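Local coordinates for protein HemO (Neisseria meningitidis, PDB 1J77) that binds heme and probably opens the porphyrin ring oxidatively, giving biliverdin, carbon monoxide and free iron, at residues Asn41-Lys44 / Phe45-Gln49; Tyr184-Val187 / Leu188-Thr191. All blocks are in the same frame, centred on the assembly; numbering follows the deposited sequence.

Interaction 1. Residues Asn41-Lys44 / Phe45-Gln49; sequences NYIK and FLKLQ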
loop_
_atom_site.group_PDB
_atom_site.type_symbol
_atom_site.label_atom_id
_atom_site.label_comp_id
_atom_site.label_asym_id
_atom_site.label_seq_id
_atom_site.Cartn_x
_atom_site.Cartn_y
_atom_site.Cartn_z
ATOM N N ASN A 41 -4.553 -13.509 13.300
ATOM C CA ASN A 41 -4.048 -13.263 11.957
ATOM C C ASN A 41 -4.366 -11.839 11.446
ATOM O O ASN A 41 -3.560 -11.283 10.669
ATOM C CB ASN A 41 -4.525 -14.345 10.992
ATOM C CG ASN A 41 -3.577 -15.505 10.928
ATOM O OD1 ASN A 41 -2.828 -15.792 11.865
ATOM N ND2 ASN A 41 -3.546 -16.149 9.764
ATOM N N TYR A 42 -5.497 -11.265 11.824
ATOM C CA TYR A 42 -5.836 -9.900 11.378
ATOM C C TYR A 42 -4.835 -8.940 11.988
ATOM O O TYR A 42 -4.444 -7.934 11.337
ATOM C CB TYR A 42 -7.269 -9.464 11.740
ATOM C CG TYR A 42 -7.678 -8.156 11.117
ATOM C CD1 TYR A 42 -7.840 -8.025 9.750
ATOM C CD2 TYR A 42 -7.909 -7.012 11.901
ATOM C CE1 TYR A 42 -8.241 -6.833 9.175
ATOM C CE2 TYR A 42 -8.314 -5.852 11.344
ATOM C CZ TYR A 42 -8.466 -5.736 9.992
ATOM O OH TYR A 42 -8.799 -4.540 9.433
ATOM N N ILE A 43 -4.393 -9.218 13.206
ATOM C CA ILE A 43 -3.401 -8.343 13.844
ATOM C C ILE A 43 -2.084 -8.447 13.082
ATOM O O ILE A 43 -1.393 -7.439 12.874
ATOM C CB ILE A 43 -3.278 -8.668 15.362
ATOM C CG1 ILE A 43 -4.468 -8.055 16.098
ATOM C CG2 ILE A 43 -1.987 -8.159 15.880
ATOM C CD1 ILE A 43 -4.685 -8.555 17.524
ATOM N N LYS A 44 -1.744 -9.630 12.617
ATOM C CA LYS A 44 -0.547 -9.788 11.787
ATOM C C LYS A 44 -0.649 -8.941 10.526
ATOM O O LYS A 44 0.339 -8.305 10.099
ATOM C CB LYS A 44 -0.376 -11.252 11.416
ATOM C CG LYS A 44 -0.724 -12.231 12.581
ATOM C CD LYS A 44 -0.412 -13.676 12.179
ATOM C CE LYS A 44 -0.500 -14.644 13.313
ATOM N NZ LYS A 44 0.415 -15.765 13.040
ATOM N N PHE A 45 -1.819 -8.903 9.954
ATOM C CA PHE A 45 -2.081 -8.118 8.780
ATOM C C PHE A 45 -1.930 -6.641 9.107
ATOM O O PHE A 45 -1.352 -5.886 8.351
ATOM C CB PHE A 45 -3.468 -8.417 8.231
ATOM C CG PHE A 45 -3.816 -7.634 7.046
ATOM C CD1 PHE A 45 -3.129 -7.860 5.880
ATOM C CD2 PHE A 45 -4.804 -6.650 7.078
ATOM C CE1 PHE A 45 -3.382 -7.102 4.774
ATOM C CE2 PHE A 45 -5.076 -5.902 5.946
ATOM C CZ PHE A 45 -4.388 -6.170 4.797
ATOM N N LEU A 46 -2.529 -6.213 10.214
ATOM C CA LEU A 46 -2.415 -4.815 10.597
ATOM C C LEU A 46 -0.952 -4.431 10.838
ATOM O O LEU A 46 -0.551 -3.276 10.539
ATOM C CB LEU A 46 -3.250 -4.566 11.861
ATOM C CG LEU A 46 -4.774 -4.488 11.722
ATOM C CD1 LEU A 46 -5.393 -4.129 13.070
ATOM C CD2 LEU A 46 -5.300 -3.574 10.694
ATOM N N LYS A 47 -0.158 -5.313 11.429
ATOM C CA LYS A 47 1.278 -5.053 11.670
ATOM C C LYS A 47 2.010 -4.824 10.329
ATOM O O LYS A 47 2.751 -3.838 10.160
ATOM C CB LYS A 47 1.938 -6.125 12.570
ATOM C CG LYS A 47 1.464 -6.047 13.977
ATOM C CD LYS A 47 1.920 -7.231 14.728
ATOM C CE LYS A 47 1.395 -7.166 16.177
ATOM N NZ LYS A 47 1.961 -8.301 16.971
ATOM N N LEU A 48 1.759 -5.690 9.366
ATOM C CA LEU A 48 2.311 -5.575 8.041
ATOM C C LEU A 48 1.903 -4.230 7.400
ATOM O O LEU A 48 2.771 -3.499 6.894
ATOM C CB LEU A 48 1.878 -6.774 7.196
ATOM C CG LEU A 48 1.766 -6.557 5.683
ATOM C CD1 LEU A 48 3.151 -6.373 5.136
ATOM C CD2 LEU A 48 1.015 -7.779 5.066
ATOM N N GLN A 49 0.611 -3.904 7.459
ATOM C CA GLN A 49 0.110 -2.655 6.922
ATOM C C GLN A 49 0.794 -1.472 7.630
ATOM O O GLN A 49 1.120 -0.465 6.986
ATOM C CB GLN A 49 -1.428 -2.565 7.076
ATOM C CG GLN A 49 -2.239 -3.584 6.284
ATOM C CD GLN A 49 -2.392 -3.175 4.849
ATOM O OE1 GLN A 49 -3.455 -2.674 4.431
ATOM N NE2 GLN A 49 -1.340 -3.393 4.057
#
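Leu46 lies against the ring of Tyr42 one helical turn before it, and this is the tightly packed part of the stretch. The isobutyl group lies along the CD2-CE2 side of the phenol: CD1 sits 3.8 Å from Tyr42 CE2, while the other methyl, CD2, comes equally close to Tyr42 OH. Leu46 CG is 4.3 Å from the centroid of the Tyr42 ring and 30° off its normal, an off-centre CH-pi contact. With CG of Tyr42 anti to the backbone N (chi1 -172°), the ring swings forward along the helix and also meets Phe45, whose CD2 lies 4.0 Å from Tyr42 CE1. Beyond the helix, Tyr133 stacks on Tyr42, and the buried hydroxyl is satisfied by a hydrogen bond with Gly138 O. Gln49 CG then rests over one face of the Phe45 ring, 3.6 Å above its plane. All this belongs to the first turns of helix 39-60 in the all-helical heme oxygenase fold. Four i to i+4 backbone bonds run through it, from Phe45 N to Asn41 O up to Leu48 N to Lys44 O; the bond from Leu46 N to Tyr42 O measures 2.8 Å. The partly exposed side is looser. There Lys47 runs back, extended beyond CG, across Ile43, and its CE touches Ile43 CG2 at 3.5 Å. This closest side-chain approach is methylene to methyl, and the ammonium group carries on to a long, weak ion pair with Glu90. Lys44 is likewise extended but was modelled in two conformers, which leaves its weak pairing with Glu40 doubtful.

Interaction 2. Residues Tyr184-Val187 / Leu188-Thr191; sequences YKVV and LRET. With HEM (protoporphyrin IX containing Fe), chain B.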
loop_
_atom_site.group_PDB
_atom_site.type_symbol
_atom_site.label_atom_id
_atom_site.label_comp_id
_atom_site.label_asym_id
_atom_site.label_seq_id
_atom_site.Cartn_x
_atom_site.Cartn_y
_atom_site.Cartn_z
ATOM N N TYR A 184 6.888 -4.880 0.461
ATOM C CA TYR A 184 5.661 -5.369 1.053
ATOM C C TYR A 184 5.699 -6.861 1.305
ATOM O O TYR A 184 5.347 -7.300 2.401
ATOM C CB TYR A 184 4.449 -5.009 0.225
ATOM C CG TYR A 184 3.110 -5.186 0.945
ATOM C CD1 TYR A 184 2.529 -4.191 1.689
ATOM C CD2 TYR A 184 2.428 -6.376 0.898
ATOM C CE1 TYR A 184 1.330 -4.365 2.357
ATOM C CE2 TYR A 184 1.230 -6.552 1.551
ATOM C CZ TYR A 184 0.662 -5.557 2.236
ATOM O OH TYR A 184 -0.509 -5.750 2.915
ATOM N N LYS A 185 6.172 -7.628 0.334
ATOM C CA LYS A 185 6.238 -9.067 0.538
ATOM C C LYS A 185 7.332 -9.467 1.533
ATOM O O LYS A 185 7.147 -10.428 2.260
ATOM C CB LYS A 185 6.452 -9.789 -0.778
ATOM C CG LYS A 185 5.279 -9.636 -1.756
ATOM C CD LYS A 185 5.280 -10.600 -2.964
ATOM C CE LYS A 185 6.287 -10.226 -3.979
ATOM N NZ LYS A 185 6.346 -11.226 -5.114
ATOM N N VAL A 186 8.473 -8.787 1.553
ATOM C CA VAL A 186 9.501 -9.078 2.572
ATOM C C VAL A 186 8.874 -8.920 3.966
ATOM O O VAL A 186 9.021 -9.824 4.835
ATOM C CB VAL A 186 10.731 -8.131 2.458
ATOM C CG1 VAL A 186 11.595 -8.189 3.732
ATOM C CG2 VAL A 186 11.512 -8.421 1.199
ATOM N N VAL A 187 8.170 -7.832 4.209
ATOM C CA VAL A 187 7.525 -7.595 5.486
ATOM C C VAL A 187 6.457 -8.668 5.813
ATOM O O VAL A 187 6.373 -9.152 6.952
ATOM C CB VAL A 187 6.948 -6.162 5.588
ATOM C CG1 VAL A 187 6.234 -5.977 6.885
ATOM C CG2 VAL A 187 8.067 -5.151 5.394
ATOM N N LEU A 188 5.633 -9.003 4.825
ATOM C CA LEU A 188 4.586 -9.984 4.980
ATOM C C LEU A 188 5.214 -11.298 5.418
ATOM O O LEU A 188 4.755 -11.916 6.380
ATOM C CB LEU A 188 3.821 -10.100 3.652
ATOM C CG LEU A 188 2.643 -11.075 3.611
ATOM C CD1 LEU A 188 1.801 -10.798 2.380
ATOM C CD2 LEU A 188 2.982 -12.557 3.666
ATOM N N ARG A 189 6.261 -11.711 4.719
ATOM C CA ARG A 189 6.923 -12.988 5.065
ATOM C C ARG A 189 7.501 -12.995 6.483
ATOM O O ARG A 189 7.370 -13.968 7.250
ATOM C CB ARG A 189 7.989 -13.317 4.058
ATOM C CG ARG A 189 7.566 -13.578 2.650
ATOM C CD ARG A 189 8.689 -13.385 1.636
ATOM N NE ARG A 189 8.292 -13.528 0.252
ATOM C CZ ARG A 189 8.741 -12.794 -0.768
ATOM N NH1 ARG A 189 9.630 -11.811 -0.569
ATOM N NH2 ARG A 189 8.263 -12.985 -1.982
ATOM N N GLU A 190 8.182 -11.942 6.848
ATOM C CA GLU A 190 8.776 -11.914 8.176
ATOM C C GLU A 190 7.670 -11.981 9.193
ATOM O O GLU A 190 7.732 -12.742 10.208
ATOM C CB GLU A 190 9.629 -10.632 8.353
ATOM C CG GLU A 190 10.848 -10.619 7.456
ATOM C CD GLU A 190 11.903 -9.615 7.897
ATOM O OE1 GLU A 190 11.736 -9.056 9.017
ATOM O OE2 GLU A 190 12.872 -9.398 7.119
ATOM N N THR A 191 6.602 -11.246 8.952
ATOM C CA THR A 191 5.509 -11.132 9.861
ATOM C C THR A 191 4.690 -12.438 10.039
ATOM O O THR A 191 4.312 -12.749 11.121
ATOM C CB THR A 191 4.644 -10.018 9.379
ATOM O OG1 THR A 191 5.467 -8.848 9.289
ATOM C CG2 THR A 191 3.538 -9.629 10.393
HETATM C CHA HEM B . -5.325 -1.875 -7.731
HETATM C CHB HEM B . -6.993 -5.829 -5.488
HETATM C CHC HEM B . -3.339 -5.524 -2.270
HETATM C CHD HEM B . -1.415 -1.847 -4.830
HETATM C C1A HEM B . -6.141 -2.910 -7.344
HETATM C C2A HEM B . -7.480 -3.219 -7.895
HETATM C C3A HEM B . -7.908 -4.308 -7.259
HETATM C C4A HEM B . -6.893 -4.744 -6.310
HETATM C CMA HEM B . -9.266 -5.015 -7.497
HETATM C CAA HEM B . -8.313 -2.436 -8.951
HETATM C CBA HEM B . -9.268 -1.496 -8.216
HETATM C CGA HEM B . -10.016 -0.584 -9.171
HETATM O O1A HEM B . -9.542 -0.416 -10.332
HETATM O O2A HEM B . -11.091 -0.055 -8.758
HETATM C C1B HEM B . -6.161 -6.100 -4.412
HETATM C C2B HEM B . -6.363 -7.155 -3.457
HETATM C C3B HEM B . -5.329 -7.104 -2.570
HETATM C C4B HEM B . -4.502 -5.953 -2.928
HETATM C CMB HEM B . -7.578 -8.114 -3.544
HETATM C CAB HEM B . -5.103 -7.973 -1.331
HETATM C CBB HEM B . -5.440 -9.259 -1.314
HETATM C C1C HEM B . -2.549 -4.474 -2.657
HETATM C C2C HEM B . -1.390 -3.961 -1.927
HETATM C C3C HEM B . -0.835 -2.992 -2.672
HETATM C C4C HEM B . -1.653 -2.759 -3.831
HETATM C CMC HEM B . -0.868 -4.577 -0.621
HETATM C CAC HEM B . 0.406 -2.161 -2.376
HETATM C CBC HEM B . 1.302 -2.603 -1.499
HETATM C C1D HEM B . -2.299 -1.562 -5.823
HETATM C C2D HEM B . -2.057 -0.525 -6.792
HETATM C C3D HEM B . -3.240 -0.535 -7.707
HETATM C C4D HEM B . -4.095 -1.573 -7.183
HETATM C CMD HEM B . -0.819 0.371 -6.853
HETATM C CAD HEM B . -3.550 0.395 -8.881
HETATM C CBD HEM B . -3.438 -0.288 -10.212
HETATM C CGD HEM B . -3.663 0.812 -11.225
HETATM O O1D HEM B . -2.665 1.481 -11.587
HETATM O O2D HEM B . -4.824 0.970 -11.713
HETATM N NA HEM B . -5.841 -3.849 -6.386
HETATM N NB HEM B . -5.000 -5.417 -4.084
HETATM N NC HEM B . -2.666 -3.705 -3.778
HETATM N ND HEM B . -3.526 -2.197 -6.064
HETATM FE FE HEM B . -4.208 -3.850 -5.159
HETATM O O HOH W 1 9.576 -11.553 -4.132
HETATM O O HOH W 2 -5.142 -2.605 -3.979
#
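Residues 184-191 form regular alpha helix, and the i to i+4 bonds from Leu188 N to Tyr184 O through Thr191 N to Val187 O carry it on from turn to turn. Val187 O takes a second bond from Thr191 OG1, at a notably short 2.5 Å, and the two donors reach it from opposite faces of the carbonyl plane. The Thr191 hydroxyl can fold back this way because OG1 stands beside its own backbone N (chi1 -56°). On another side of the helix Arg189 crosses over Lys185, whose CB lies 3.6 Å above one face of the guanidinium plane. Lys185 NZ and Arg189 NH2 come within 4.1 Å of each other; both form salt bridges with Glu199, whose carboxylate probably offsets their charge. A water at the guanidinium edge, in its plane, accepts from Arg189 NH2 at 2.9 Å and weakly from Lys185 NZ; Ser25 and Ala198 O provide further hydrogen bonds for the lysine and the arginine. Tyr184 turns one ring face to the heme, and its CZ is 3.4 Å from the porphyrin methyl carbon CMC. Leu188 CD1 brushes the same ring at 4.4 Å from Tyr184 CE2. Helix 167-192 packs on two others: Tyr184, Lys185 and Leu188 touch helix 11-32, while Tyr184 and Val187 touch helix 39-60.

How the interactions relate
Interactions 1 and 2 lie on helices 39-60 and 167-192, which pack together with the two centres 11 Å apart. Leu48 bridges them: its CD1 meets Val187 CG1 at 3.6 Å, and its CD2 lies 3.3 Å from Tyr184 OH. Farther along, Lys44 O comes within 3.5 Å of Thr191 CG2. Gln49 NE2 also approaches the tyrosine hydroxyl, 2.7 Å from Tyr184 OH. The seam leads to the heme pocket. Tyr184 reaches the porphyrin directly, whereas the Phe45 side chain, which packs on Tyr184, stays about 6 Å from the heme. The side chain of His23, the axial iron ligand, is about 9 Å from that of Tyr184.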